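Local coordinates for uncharacterized protein PA2218 (Pseudomonas aeruginosa, PDB 2HDW), which is of unknown function but adopts the alpha/beta hydrolase fold and probably acts as a hydrolase, at residues A[58-63]-A[84-89]; A[68-73]-A[107-112]; A[99-104]-A[115-120]; A[121-126]-A[358-363]; A[157-162]-A[173-178]. All blocks are in the same frame, centred on the assembly; numbering follows the deposited sequence.

All five contacts belong to one alpha/beta hydrolase core, a central mixed sheet with helices on both faces. Interactions 1 and 2 lie at its antiparallel end, with centres about 9 Å apart, and share a polar cluster in which Asp84 OD1 meets His68 NE2 at 2.7 Å. Interaction 3 packs helix 112-122 on the sheet, and interaction 4, about 10 Å away, centre to centre, continues that layer to helix 356-366. Interaction 5 covers the other face with helix 148-164. It is joined to interaction 3 by neighbouring parallel strands, Val100 O receiving Ile176 N at 2.9 Å. Strand 173-178 ends where this fold usually has its nucleophile elbow.

Interaction 1. Residues A[58-63]-A[84-89]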
# COMPACT_ATOMS: atom_id res chain seq x y z
N LYS A 58 3.16 16.71 -3.80
CA LYS A 58 2.46 15.53 -4.30
C LYS A 58 2.75 15.37 -5.80
O LYS A 58 3.20 16.32 -6.46
CB LYS A 58 0.95 15.65 -4.07
CG LYS A 58 0.45 15.15 -2.70
CD LYS A 58 0.99 15.98 -1.53
CE LYS A 58 0.36 15.54 -0.21
NZ LYS A 58 1.03 16.17 0.98
N THR A 59 2.49 14.18 -6.32
CA THR A 59 2.72 13.88 -7.72
C THR A 59 1.49 14.23 -8.56
O THR A 59 1.41 13.88 -9.74
CB THR A 59 3.03 12.39 -7.92
OG1 THR A 59 2.02 11.60 -7.28
CG2 THR A 59 4.39 12.04 -7.34
N PHE A 60 0.54 14.92 -7.93
CA PHE A 60 -0.69 15.34 -8.59
C PHE A 60 -1.08 16.68 -7.97
O PHE A 60 -0.70 16.99 -6.85
CB PHE A 60 -1.78 14.30 -8.35
CG PHE A 60 -1.98 13.97 -6.90
CD1 PHE A 60 -2.84 14.72 -6.11
CD2 PHE A 60 -1.24 12.94 -6.30
CE1 PHE A 60 -2.96 14.46 -4.75
CE2 PHE A 60 -1.36 12.67 -4.94
CZ PHE A 60 -2.23 13.44 -4.17
N PRO A 61 -1.86 17.49 -8.70
CA PRO A 61 -2.27 18.80 -8.18
C PRO A 61 -3.32 18.71 -7.08
O PRO A 61 -4.13 17.79 -7.06
CB PRO A 61 -2.82 19.52 -9.42
CG PRO A 61 -2.32 18.71 -10.59
CD PRO A 61 -2.37 17.30 -10.07
N LEU A 62 -3.30 19.69 -6.18
CA LEU A 62 -4.26 19.75 -5.09
C LEU A 62 -5.63 20.09 -5.69
O LEU A 62 -5.74 20.99 -6.52
CB LEU A 62 -3.85 20.82 -4.08
CG LEU A 62 -4.82 21.13 -2.94
CD1 LEU A 62 -5.04 19.89 -2.08
CD2 LEU A 62 -4.25 22.26 -2.11
N SER A 63 -6.66 19.36 -5.28
CA SER A 63 -8.01 19.59 -5.78
C SER A 63 -8.73 20.69 -5.02
O SER A 63 -8.73 20.74 -3.79
CB SER A 63 -8.83 18.30 -5.68
OG SER A 63 -10.19 18.55 -5.98
N ASP A 84 -1.81 12.05 4.96
CA ASP A 84 -2.53 13.17 4.37
C ASP A 84 -4.00 12.81 4.51
O ASP A 84 -4.42 11.71 4.13
CB ASP A 84 -2.19 13.33 2.88
CG ASP A 84 -0.82 13.93 2.66
OD1 ASP A 84 -0.58 15.07 3.13
OD2 ASP A 84 0.03 13.28 2.00
N LEU A 85 -4.78 13.74 5.05
CA LEU A 85 -6.21 13.55 5.25
C LEU A 85 -6.96 14.47 4.28
O LEU A 85 -6.68 15.66 4.21
CB LEU A 85 -6.58 13.91 6.68
CG LEU A 85 -8.05 13.90 7.08
CD1 LEU A 85 -8.59 12.48 7.07
CD2 LEU A 85 -8.18 14.52 8.46
N TYR A 86 -7.91 13.89 3.54
CA TYR A 86 -8.71 14.65 2.58
C TYR A 86 -10.19 14.53 2.92
O TYR A 86 -10.68 13.43 3.16
CB TYR A 86 -8.49 14.11 1.16
CG TYR A 86 -7.06 14.14 0.67
CD1 TYR A 86 -6.58 15.20 -0.11
CD2 TYR A 86 -6.18 13.11 1.00
CE1 TYR A 86 -5.26 15.21 -0.57
CE2 TYR A 86 -4.86 13.12 0.56
CZ TYR A 86 -4.41 14.17 -0.23
OH TYR A 86 -3.09 14.15 -0.65
N LEU A 87 -10.89 15.66 2.94
CA LEU A 87 -12.32 15.67 3.24
C LEU A 87 -13.09 16.48 2.21
O LEU A 87 -12.58 17.45 1.66
CB LEU A 87 -12.59 16.27 4.62
CG LEU A 87 -11.94 15.66 5.86
CD1 LEU A 87 -10.46 16.02 5.90
CD2 LEU A 87 -12.63 16.19 7.11
N PRO A 88 -14.34 16.08 1.93
CA PRO A 88 -15.18 16.80 0.96
C PRO A 88 -15.53 18.16 1.58
O PRO A 88 -15.60 18.27 2.80
CB PRO A 88 -16.41 15.90 0.83
CG PRO A 88 -15.91 14.53 1.20
CD PRO A 88 -14.99 14.83 2.36
N LYS A 89 -15.73 19.17 0.75
CA LYS A 89 -16.10 20.51 1.23
C LYS A 89 -17.63 20.64 1.30
O LYS A 89 -18.35 19.84 0.70
CB LYS A 89 -15.56 21.59 0.29
CG LYS A 89 -14.06 21.81 0.33
CD LYS A 89 -13.67 22.97 -0.58
CE LYS A 89 -12.19 23.29 -0.51
NZ LYS A 89 -11.79 23.72 0.86
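Lys58 reaches from the loop before the sheet to Asp84. Its CB lies over one face of the Phe60 ring within its own segment, 3.8 Å above the plane and offset toward the rim. Lys58 CG also lies against that ring, 3.5 Å from Phe60 CZ. The chain then bends at chi2 (64°) and runs nearly straight through its last two torsions, which carries CE to the strand: CE is 3.7 Å from Tyr86 OH and 3.2 Å from Asp84 OD2. At the tip, NZ gives a hydrogen bond to Asp84 OD1 at 2.9 Å as part of a salt bridge, coming from above the carboxylate, 37° out of its plane. The same OD1 is also hydrogen-bonded by His68 NE2, so two groups steady this carboxylate and probably help keep it charged. Alongside the lysine's CE, Tyr86 advances from the opposite direction to Phe60. Its OH stops at the edge of the phenyl ring, near the ring plane, 3.7 Å from Phe60 CZ, so the two aromatics meet end to edge and do not stack. In the fold, residues 84-88 belong to a strand with 66-74 on one flank and 126-130 on the other. Helix 112-122 backs the aromatic pair, with Gln118 touching Phe60 and Ala121 touching Tyr86, while His68 meets the Tyr86 ring from strand 66-74.

Interaction 2. Residues A[68-73]-A[107-112]; sequences HRKVTF and AVKEQS
Lys70, on the extended strand 68-73, faces Lys109 in a turn, with CA atoms 10.7 Å apart, so these two backbones meet through long side chains. The second backbone makes a type I turn from Val108 to Gln111, closed by Gln111 N to Val108 O at 2.9 Å, and Gln111 then takes the N-cap position of helix 112-122. Gln111 OE1 turns back to accept from Val108 N at 2.9 Å (N-H...O angle 162°), tying the start of the turn to its end. Across the contact, Lys70 NZ stops 4.3 Å from Glu110 OE2, too far for a salt bridge. A water fills in: it accepts from Lys70 NZ at 2.7 Å and donates to Glu110 OE2 at 2.6 Å. Lys109, with its chain extended until a final bend at chi4 (-55°), forms a salt bridge from NZ to Glu110 OE2 at 2.7 Å, on the syn side of the carboxylate and 25° out of its plane. The two lysine nitrogens are 4.2 Å apart. Both form salt bridges with Glu137, and Lys109 has a further one with Asp131, while Glu110 OE2 also pairs with Arg276. The closeness of the two ammonium groups is thus paid for by shared acids and one bridging water. Such a mostly buried cluster would probably keep its members ionised, and links strand to turn through charge more than through apolar packing.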
# COMPACT_ATOMS: atom_id res chain seq x y z
N HIS A 68 -7.58 19.78 2.65
CA HIS A 68 -6.46 18.93 3.00
C HIS A 68 -5.58 19.43 4.13
O HIS A 68 -5.38 20.63 4.30
CB HIS A 68 -5.58 18.70 1.77
CG HIS A 68 -4.22 18.17 2.10
ND1 HIS A 68 -3.21 18.97 2.58
CD2 HIS A 68 -3.73 16.91 2.09
CE1 HIS A 68 -2.15 18.23 2.85
NE2 HIS A 68 -2.44 16.97 2.57
N ARG A 69 -5.05 18.48 4.90
CA ARG A 69 -4.14 18.77 6.01
C ARG A 69 -3.41 17.48 6.39
O ARG A 69 -3.91 16.37 6.14
CB ARG A 69 -4.90 19.34 7.21
CG ARG A 69 -5.76 18.36 8.01
CD ARG A 69 -6.23 19.04 9.29
NE ARG A 69 -6.60 18.09 10.35
CZ ARG A 69 -7.79 17.51 10.46
NH1 ARG A 69 -8.75 17.78 9.58
NH2 ARG A 69 -8.02 16.67 11.46
N LYS A 70 -2.22 17.61 6.96
CA LYS A 70 -1.43 16.44 7.34
C LYS A 70 -1.68 16.06 8.80
O LYS A 70 -1.90 16.92 9.65
CB LYS A 70 0.06 16.72 7.13
CG LYS A 70 0.35 17.53 5.86
CD LYS A 70 1.20 16.78 4.82
CE LYS A 70 2.64 16.63 5.26
NZ LYS A 70 3.54 16.36 4.10
N VAL A 71 -1.68 14.77 9.08
CA VAL A 71 -1.91 14.30 10.44
C VAL A 71 -0.92 13.20 10.80
O VAL A 71 -0.19 12.70 9.94
CB VAL A 71 -3.34 13.74 10.62
CG1 VAL A 71 -4.36 14.82 10.29
CG2 VAL A 71 -3.54 12.52 9.71
N THR A 72 -0.90 12.84 12.08
CA THR A 72 -0.03 11.79 12.57
C THR A 72 -0.82 10.95 13.58
O THR A 72 -1.83 11.40 14.14
CB THR A 72 1.22 12.35 13.28
OG1 THR A 72 0.84 13.04 14.47
CG2 THR A 72 1.96 13.31 12.36
N PHE A 73 -0.36 9.72 13.80
CA PHE A 73 -1.00 8.81 14.74
C PHE A 73 -0.07 7.62 14.95
O PHE A 73 0.72 7.28 14.06
CB PHE A 73 -2.35 8.35 14.18
CG PHE A 73 -2.28 7.84 12.77
CD1 PHE A 73 -1.83 6.55 12.50
CD2 PHE A 73 -2.65 8.65 11.70
CE1 PHE A 73 -1.74 6.08 11.19
CE2 PHE A 73 -2.57 8.19 10.38
CZ PHE A 73 -2.12 6.90 10.13
N ALA A 107 6.35 2.80 -1.71
CA ALA A 107 5.93 4.10 -2.23
C ALA A 107 5.47 4.94 -1.05
O ALA A 107 5.22 4.41 0.04
CB ALA A 107 4.79 3.93 -3.23
N VAL A 108 5.37 6.25 -1.25
CA VAL A 108 4.91 7.14 -0.20
C VAL A 108 3.56 7.76 -0.56
O VAL A 108 3.13 7.70 -1.71
CB VAL A 108 5.93 8.27 0.08
CG1 VAL A 108 7.19 7.68 0.68
CG2 VAL A 108 6.25 9.02 -1.22
N LYS A 109 2.93 8.36 0.44
CA LYS A 109 1.62 8.98 0.28
C LYS A 109 1.52 10.05 -0.81
O LYS A 109 0.43 10.33 -1.30
CB LYS A 109 1.16 9.58 1.61
CG LYS A 109 2.05 10.71 2.13
CD LYS A 109 1.68 11.07 3.56
CE LYS A 109 2.44 12.30 4.06
NZ LYS A 109 3.92 12.17 3.94
N GLU A 110 2.64 10.65 -1.19
CA GLU A 110 2.60 11.68 -2.23
C GLU A 110 2.44 11.08 -3.62
O GLU A 110 2.22 11.79 -4.60
CB GLU A 110 3.86 12.56 -2.17
CG GLU A 110 4.00 13.40 -0.90
CD GLU A 110 4.45 12.60 0.31
OE1 GLU A 110 4.84 11.42 0.15
OE2 GLU A 110 4.43 13.15 1.43
N GLN A 111 2.57 9.76 -3.71
CA GLN A 111 2.44 9.09 -4.98
C GLN A 111 1.02 8.54 -5.19
O GLN A 111 0.05 9.22 -4.85
CB GLN A 111 3.52 8.00 -5.09
CG GLN A 111 4.93 8.61 -5.10
CD GLN A 111 6.06 7.61 -4.91
OE1 GLN A 111 6.02 6.78 -3.99
NE2 GLN A 111 7.08 7.69 -5.76
N SER A 112 0.89 7.33 -5.72
CA SER A 112 -0.42 6.74 -6.01
C SER A 112 -1.50 6.76 -4.92
O SER A 112 -2.65 7.10 -5.20
CB SER A 112 -0.24 5.31 -6.52
OG SER A 112 -1.45 4.83 -7.08
O HOH W 1 3.75 15.70 1.53

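Interaction 3. Residues A[99-104]-A[115-120]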
# COMPACT_ATOMS: atom_id res chain seq x y z
N ILE A 99 -12.42 6.08 4.04
CA ILE A 99 -11.58 5.08 3.38
C ILE A 99 -10.10 5.30 3.69
O ILE A 99 -9.59 6.42 3.55
CB ILE A 99 -11.73 5.16 1.84
CG1 ILE A 99 -13.19 5.02 1.44
CG2 ILE A 99 -10.90 4.07 1.17
CD1 ILE A 99 -13.44 5.23 -0.06
N VAL A 100 -9.41 4.24 4.11
CA VAL A 100 -7.98 4.34 4.37
C VAL A 100 -7.28 3.71 3.18
O VAL A 100 -7.59 2.59 2.79
CB VAL A 100 -7.56 3.61 5.65
CG1 VAL A 100 -6.03 3.55 5.73
CG2 VAL A 100 -8.11 4.33 6.87
N ILE A 101 -6.32 4.44 2.62
CA ILE A 101 -5.60 3.96 1.45
C ILE A 101 -4.10 3.83 1.67
O ILE A 101 -3.45 4.75 2.16
CB ILE A 101 -5.86 4.90 0.27
CG1 ILE A 101 -7.37 5.13 0.14
CG2 ILE A 101 -5.29 4.30 -1.01
CD1 ILE A 101 -7.75 6.21 -0.83
N GLY A 102 -3.56 2.67 1.30
CA GLY A 102 -2.13 2.42 1.44
C GLY A 102 -1.57 1.75 0.19
O GLY A 102 -2.30 1.08 -0.55
N GLY A 103 -0.28 1.94 -0.04
CA GLY A 103 0.37 1.33 -1.19
C GLY A 103 0.76 2.37 -2.22
O GLY A 103 0.30 3.51 -2.15
N PRO A 104 1.65 2.03 -3.18
CA PRO A 104 2.30 0.73 -3.35
C PRO A 104 3.32 0.44 -2.25
O PRO A 104 3.66 1.31 -1.46
CB PRO A 104 2.98 0.85 -4.71
CG PRO A 104 2.09 1.81 -5.45
CD PRO A 104 1.80 2.85 -4.40
N LEU A 115 -3.08 10.11 -4.73
CA LEU A 115 -3.95 10.38 -5.88
C LEU A 115 -5.30 9.69 -5.66
O LEU A 115 -6.35 10.27 -5.94
CB LEU A 115 -3.31 9.85 -7.16
CG LEU A 115 -4.18 9.92 -8.42
CD1 LEU A 115 -4.48 11.37 -8.76
CD2 LEU A 115 -3.44 9.25 -9.57
N TYR A 116 -5.27 8.45 -5.18
CA TYR A 116 -6.50 7.71 -4.91
C TYR A 116 -7.32 8.39 -3.82
O TYR A 116 -8.52 8.59 -3.96
CB TYR A 116 -6.18 6.28 -4.46
CG TYR A 116 -6.05 5.26 -5.57
CD1 TYR A 116 -4.97 5.29 -6.46
CD2 TYR A 116 -6.99 4.24 -5.70
CE1 TYR A 116 -4.83 4.31 -7.46
CE2 TYR A 116 -6.86 3.27 -6.68
CZ TYR A 116 -5.78 3.30 -7.55
OH TYR A 116 -5.67 2.31 -8.49
N ALA A 117 -6.66 8.75 -2.72
CA ALA A 117 -7.33 9.40 -1.59
C ALA A 117 -8.01 10.71 -1.97
O ALA A 117 -9.15 10.96 -1.58
CB ALA A 117 -6.33 9.64 -0.45
N GLN A 118 -7.31 11.56 -2.72
CA GLN A 118 -7.91 12.83 -3.11
C GLN A 118 -9.08 12.61 -4.05
O GLN A 118 -10.12 13.27 -3.93
CB GLN A 118 -6.88 13.74 -3.79
CG GLN A 118 -7.45 15.12 -4.08
CD GLN A 118 -6.43 16.10 -4.61
OE1 GLN A 118 -5.98 15.99 -5.75
NE2 GLN A 118 -6.06 17.07 -3.79
N THR A 119 -8.92 11.69 -4.99
CA THR A 119 -9.96 11.39 -5.97
C THR A 119 -11.20 10.85 -5.28
O THR A 119 -12.32 11.24 -5.62
CB THR A 119 -9.47 10.35 -7.00
OG1 THR A 119 -8.29 10.85 -7.64
CG2 THR A 119 -10.54 10.09 -8.05
N MET A 120 -11.02 9.96 -4.31
CA MET A 120 -12.17 9.41 -3.62
C MET A 120 -12.80 10.45 -2.69
O MET A 120 -14.00 10.39 -2.41
CB MET A 120 -11.76 8.15 -2.85
CG MET A 120 -11.43 6.97 -3.78
SD MET A 120 -12.83 6.46 -4.84
CE MET A 120 -13.89 5.87 -3.64
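Ile101 and Ile99, two residues apart on the strand, carry the apolar contact with the helix. Ile101 extends CG1 and CD1 (chi2 170°), and its CD1 presses on the helix backbone at Ala117: Ala117 CA is 3.3 Å from Ile101 CD1, tighter than usual van der Waals contact, and Ala117 CB is 3.7 Å from that methyl. The same CD1 reaches Tyr116 CB at 4.0 Å, the tyrosine crossing the isoleucine at about a right angle before its ring leads off toward Leu347 and Ser201, which bond its OH. One turn along the helix, Met120 curls at chi2 and chi3, and its CE touches Ile99 CD1 at 3.7 Å. No hydrogen bond links the strand and helix segments; within the helix, Leu115 O takes two donors from Thr119, the backbone N at 3.1 Å and OG1 at 2.6 Å, arriving from opposite faces of the carbonyl plane. Strand and helix axes come within 8.7 Å and run nearly antiparallel, at 158°. That is the strand-to-helix packing of a beta-alpha-beta crossover, here strand 96-102, helix 112-122 and strand 126-130, within the parallel part of an alpha/beta hydrolase sheet.

Interaction 4. Residues A[121-126]-A[358-363]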
# COMPACT_ATOMS: atom_id res chain seq x y z
N ALA A 121 -12.00 11.41 -2.24
CA ALA A 121 -12.53 12.48 -1.39
C ALA A 121 -13.44 13.36 -2.26
O ALA A 121 -14.40 13.94 -1.77
CB ALA A 121 -11.39 13.30 -0.82
N GLU A 122 -13.12 13.45 -3.55
CA GLU A 122 -13.96 14.24 -4.45
C GLU A 122 -15.25 13.46 -4.69
O GLU A 122 -16.26 14.02 -5.12
CB GLU A 122 -13.27 14.46 -5.80
CG GLU A 122 -11.96 15.24 -5.74
CD GLU A 122 -11.43 15.57 -7.12
OE1 GLU A 122 -11.40 14.66 -7.98
OE2 GLU A 122 -11.05 16.74 -7.35
N ARG A 123 -15.20 12.15 -4.41
CA ARG A 123 -16.36 11.29 -4.59
C ARG A 123 -17.24 11.23 -3.34
O ARG A 123 -18.15 10.41 -3.25
CB ARG A 123 -15.91 9.87 -4.96
CG ARG A 123 -15.00 9.78 -6.17
CD ARG A 123 -15.67 10.32 -7.42
NE ARG A 123 -14.76 10.40 -8.56
CZ ARG A 123 -14.78 9.57 -9.61
NH1 ARG A 123 -15.67 8.59 -9.67
NH2 ARG A 123 -13.91 9.74 -10.59
N GLY A 124 -16.96 12.10 -2.36
CA GLY A 124 -17.78 12.13 -1.16
C GLY A 124 -17.29 11.38 0.07
O GLY A 124 -18.01 11.30 1.07
N PHE A 125 -16.09 10.82 0.03
CA PHE A 125 -15.57 10.09 1.18
C PHE A 125 -14.49 10.88 1.92
O PHE A 125 -13.83 11.74 1.34
CB PHE A 125 -14.96 8.74 0.72
CG PHE A 125 -15.94 7.83 0.02
CD1 PHE A 125 -16.69 6.90 0.74
CD2 PHE A 125 -16.14 7.92 -1.36
CE1 PHE A 125 -17.61 6.07 0.09
CE2 PHE A 125 -17.06 7.09 -2.01
CZ PHE A 125 -17.80 6.17 -1.29
N VAL A 126 -14.34 10.61 3.21
CA VAL A 126 -13.28 11.24 3.99
C VAL A 126 -12.16 10.23 3.75
O VAL A 126 -12.37 9.04 3.93
CB VAL A 126 -13.61 11.27 5.49
CG1 VAL A 126 -12.35 11.60 6.28
CG2 VAL A 126 -14.69 12.30 5.76
N ARG A 358 -16.55 2.67 -10.24
CA ARG A 358 -16.81 1.38 -9.62
C ARG A 358 -16.33 1.29 -8.19
O ARG A 358 -16.98 0.67 -7.35
CB ARG A 358 -16.14 0.26 -10.42
CG ARG A 358 -17.10 -0.63 -11.20
CD ARG A 358 -17.43 -1.91 -10.45
NE ARG A 358 -18.19 -1.70 -9.22
CZ ARG A 358 -18.60 -2.68 -8.42
NH1 ARG A 358 -18.33 -3.94 -8.72
NH2 ARG A 358 -19.29 -2.40 -7.31
N ILE A 359 -15.19 1.90 -7.90
CA ILE A 359 -14.67 1.88 -6.55
C ILE A 359 -15.59 2.70 -5.64
O ILE A 359 -15.95 2.25 -4.55
CB ILE A 359 -13.22 2.42 -6.50
CG1 ILE A 359 -12.30 1.49 -7.31
CG2 ILE A 359 -12.75 2.51 -5.06
CD1 ILE A 359 -10.86 1.95 -7.41
N ALA A 360 -15.98 3.88 -6.10
CA ALA A 360 -16.87 4.74 -5.32
C ALA A 360 -18.23 4.04 -5.15
O ALA A 360 -18.81 4.04 -4.06
CB ALA A 360 -17.06 6.09 -6.02
N GLY A 361 -18.73 3.47 -6.24
CA GLY A 361 -20.01 2.78 -6.20
C GLY A 361 -19.96 1.62 -5.22
O GLY A 361 -20.92 1.35 -4.49
N PHE A 362 -18.83 0.92 -5.20
CA PHE A 362 -18.63 -0.21 -4.31
C PHE A 362 -18.75 0.23 -2.85
O PHE A 362 -19.52 -0.34 -2.08
CB PHE A 362 -17.24 -0.80 -4.55
CG PHE A 362 -16.87 -1.93 -3.62
CD1 PHE A 362 -17.37 -3.21 -3.82
CD2 PHE A 362 -15.98 -1.71 -2.57
CE1 PHE A 362 -16.99 -4.26 -2.98
CE2 PHE A 362 -15.59 -2.76 -1.73
CZ PHE A 362 -16.09 -4.03 -1.94
N PHE A 363 -17.98 1.25 -2.47
CA PHE A 363 -18.02 1.72 -1.10
C PHE A 363 -19.32 2.44 -0.76
O PHE A 363 -19.76 2.39 0.38
CB PHE A 363 -16.82 2.62 -0.79
CG PHE A 363 -15.52 1.86 -0.68
CD1 PHE A 363 -15.36 0.86 0.27
CD2 PHE A 363 -14.45 2.16 -1.52
CE1 PHE A 363 -14.16 0.16 0.39
CE2 PHE A 363 -13.24 1.46 -1.42
CZ PHE A 363 -13.09 0.46 -0.46
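A Schellman motif ends helix 112-122, and Phe125, the residue after its glycine, leans on Ala360 and Phe363 of the C-terminal helix. Gly124 is the C-prime residue, with positive phi (97°). Its N bonds back to Ala121 O at 3.2 Å, while Phe125 N returns to Met120 O. This reversal swings the chain out of the helix toward strand 126-130 and delivers the phenyl ring to the second helix. The far end of that ring does most of the touching. Phe125 CZ is 3.6 Å from Ala360 O, which lies at the ring edge near its plane, so a backbone oxygen faces the slightly positive rim of C-H groups. Phe125 CE2 meets Ala360 CB at 4.1 Å. Next to these, Phe125 CE1 packs on Phe363 CB at 3.6 Å, the two phenylalanine side chains crossing at about a right angle. Phe363 offers its root here; its ring leads away, and one face carries Phe362 CD2 over the centre, 3.8 Å above the plane. The small Ala360 also takes Arg123, CB to CB at 4.1 Å. Arg123 then bends at chi2 (-61°) and runs on to a salt bridge between its NH1 and Asp357, near the start of helix 356-366. Around the contact, Met120 touches Phe125, Ile359 and Ala360 from helix 112-122. Pro97 and Ile99 of strand 96-102 lie against Phe125, and the Phe363 ring settles on Ile99 and on Ala197 and Val199 of strand 197-201, so helices 112-122 and 356-366 pack side by side on one face of the sheet.

Interaction 5. Residues A[157-162]-A[173-178]; sequences AAVDFI and IGVIGI
Val159 and Ile162 of helix 148-164 meet Ile173 and Val175 of strand 173-178 through methyl groups, and apolar packing is the whole of the direct contact. Each branch of Val159 has its own partner: CG1 lies 4.2 Å from Ile173 CG2, and CG2 is 4.2 Å from Val175 CG1. With CG1 opposite the backbone nitrogen (chi1 172°), the valine straddles the two strand residues. It slides past Ile173 in the opposite direction but crosses Val175 at about a right angle. One turn on, Ile162 offers its short branch, CG2 touching Ile173 CD1 at 4.1 Å. Ile173 can serve both helix residues because its chain folds at chi2 (-61°), which brings CD1 to Ile162 while CG2 stays with Val159.

Backbone hydrogen bonds run within the helix or between strands, none across this contact. Ile162 N bonds to Ala158 O at 3.0 Å inside the helix, whereas the strand bonds to its sheet neighbours, Gly174 with Ala98 and Val100 on one flank and Val175 with Ala197 and Val199 on the other. The helix and strand axes approach to 10.1 Å at 141° between their directions. Charge is kept to the side, where Asp160 of the helix forms a salt bridge with Arg194.

The spacings between these branched aliphatic groups are ordinary van der Waals distances without strain. With no hydrogen bond or charge pair between the segments, dispersion and burial from water, not directional bonding, hold these two segments together.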
# COMPACT_ATOMS: atom_id res chain seq x y z
N ALA A 157 -3.84 0.96 12.27
CA ALA A 157 -3.48 2.14 13.05
C ALA A 157 -4.10 3.34 12.34
O ALA A 157 -4.52 4.31 12.99
CB ALA A 157 -1.96 2.29 13.10
N ALA A 158 -4.16 3.27 11.02
CA ALA A 158 -4.75 4.34 10.21
C ALA A 158 -6.26 4.35 10.43
O ALA A 158 -6.88 5.42 10.51
CB ALA A 158 -4.42 4.14 8.73
N VAL A 159 -6.86 3.17 10.52
CA VAL A 159 -8.30 3.07 10.76
C VAL A 159 -8.59 3.64 12.15
O VAL A 159 -9.62 4.28 12.36
CB VAL A 159 -8.78 1.60 10.67
CG1 VAL A 159 -10.24 1.50 11.11
CG2 VAL A 159 -8.64 1.11 9.23
N ASP A 160 -7.67 3.40 13.09
CA ASP A 160 -7.83 3.93 14.45
C ASP A 160 -8.01 5.45 14.41
O ASP A 160 -8.88 6.01 15.08
CB ASP A 160 -6.59 3.64 15.31
CG ASP A 160 -6.53 2.22 15.83
OD1 ASP A 160 -7.50 1.45 15.63
OD2 ASP A 160 -5.51 1.87 16.46
N PHE A 161 -7.18 6.12 13.62
CA PHE A 161 -7.23 7.57 13.53
C PHE A 161 -8.44 8.11 12.79
O PHE A 161 -9.17 8.95 13.31
CB PHE A 161 -5.96 8.12 12.87
CG PHE A 161 -5.94 9.61 12.77
CD1 PHE A 161 -5.59 10.39 13.86
CD2 PHE A 161 -6.33 10.25 11.59
CE1 PHE A 161 -5.62 11.79 13.79
CE2 PHE A 161 -6.36 11.64 11.50
CZ PHE A 161 -6.01 12.40 12.60
N ILE A 162 -8.63 7.64 11.56
CA ILE A 162 -9.74 8.11 10.75
C ILE A 162 -11.08 7.92 11.48
O ILE A 162 -11.99 8.72 11.33
CB ILE A 162 -9.74 7.38 9.37
CG1 ILE A 162 -10.48 8.22 8.33
CG2 ILE A 162 -10.38 6.00 9.49
CD1 ILE A 162 -10.10 7.88 6.90
N ILE A 173 -16.38 2.46 7.56
CA ILE A 173 -14.99 2.51 7.12
C ILE A 173 -14.61 1.38 6.17
O ILE A 173 -14.94 0.22 6.39
CB ILE A 173 -14.01 2.44 8.32
CG1 ILE A 173 -14.35 3.52 9.36
CG2 ILE A 173 -12.56 2.60 7.84
CD1 ILE A 173 -14.26 4.92 8.84
N GLY A 174 -13.90 1.75 5.10
CA GLY A 174 -13.43 0.78 4.14
C GLY A 174 -11.95 1.04 3.90
O GLY A 174 -11.41 2.03 4.40
N VAL A 175 -11.29 0.15 3.16
CA VAL A 175 -9.88 0.35 2.86
C VAL A 175 -9.56 -0.03 1.43
O VAL A 175 -10.23 -0.87 0.83
CB VAL A 175 -8.96 -0.48 3.78
CG1 VAL A 175 -9.06 0.00 5.22
CG2 VAL A 175 -9.30 -1.95 3.67
N ILE A 176 -8.53 0.61 0.87
CA ILE A 176 -8.08 0.29 -0.47
C ILE A 176 -6.58 -0.05 -0.39
O ILE A 176 -5.79 0.75 0.13
CB ILE A 176 -8.26 1.47 -1.46
CG1 ILE A 176 -9.75 1.78 -1.66
CG2 ILE A 176 -7.65 1.10 -2.82
CD1 ILE A 176 -10.00 3.05 -2.47
N GLY A 177 -6.21 -1.22 -0.88
CA GLY A 177 -4.82 -1.63 -0.87
C GLY A 177 -4.29 -1.66 -2.29
O GLY A 177 -4.79 -2.41 -3.13
N ILE A 178 -3.27 -0.85 -2.55
CA ILE A 178 -2.67 -0.76 -3.88
C ILE A 178 -1.35 -1.52 -3.97
O ILE A 178 -0.53 -1.48 -3.05
CB ILE A 178 -2.37 0.71 -4.26
CG1 ILE A 178 -3.59 1.60 -4.01
CG2 ILE A 178 -1.95 0.79 -5.72
CD1 ILE A 178 -3.29 3.09 -4.07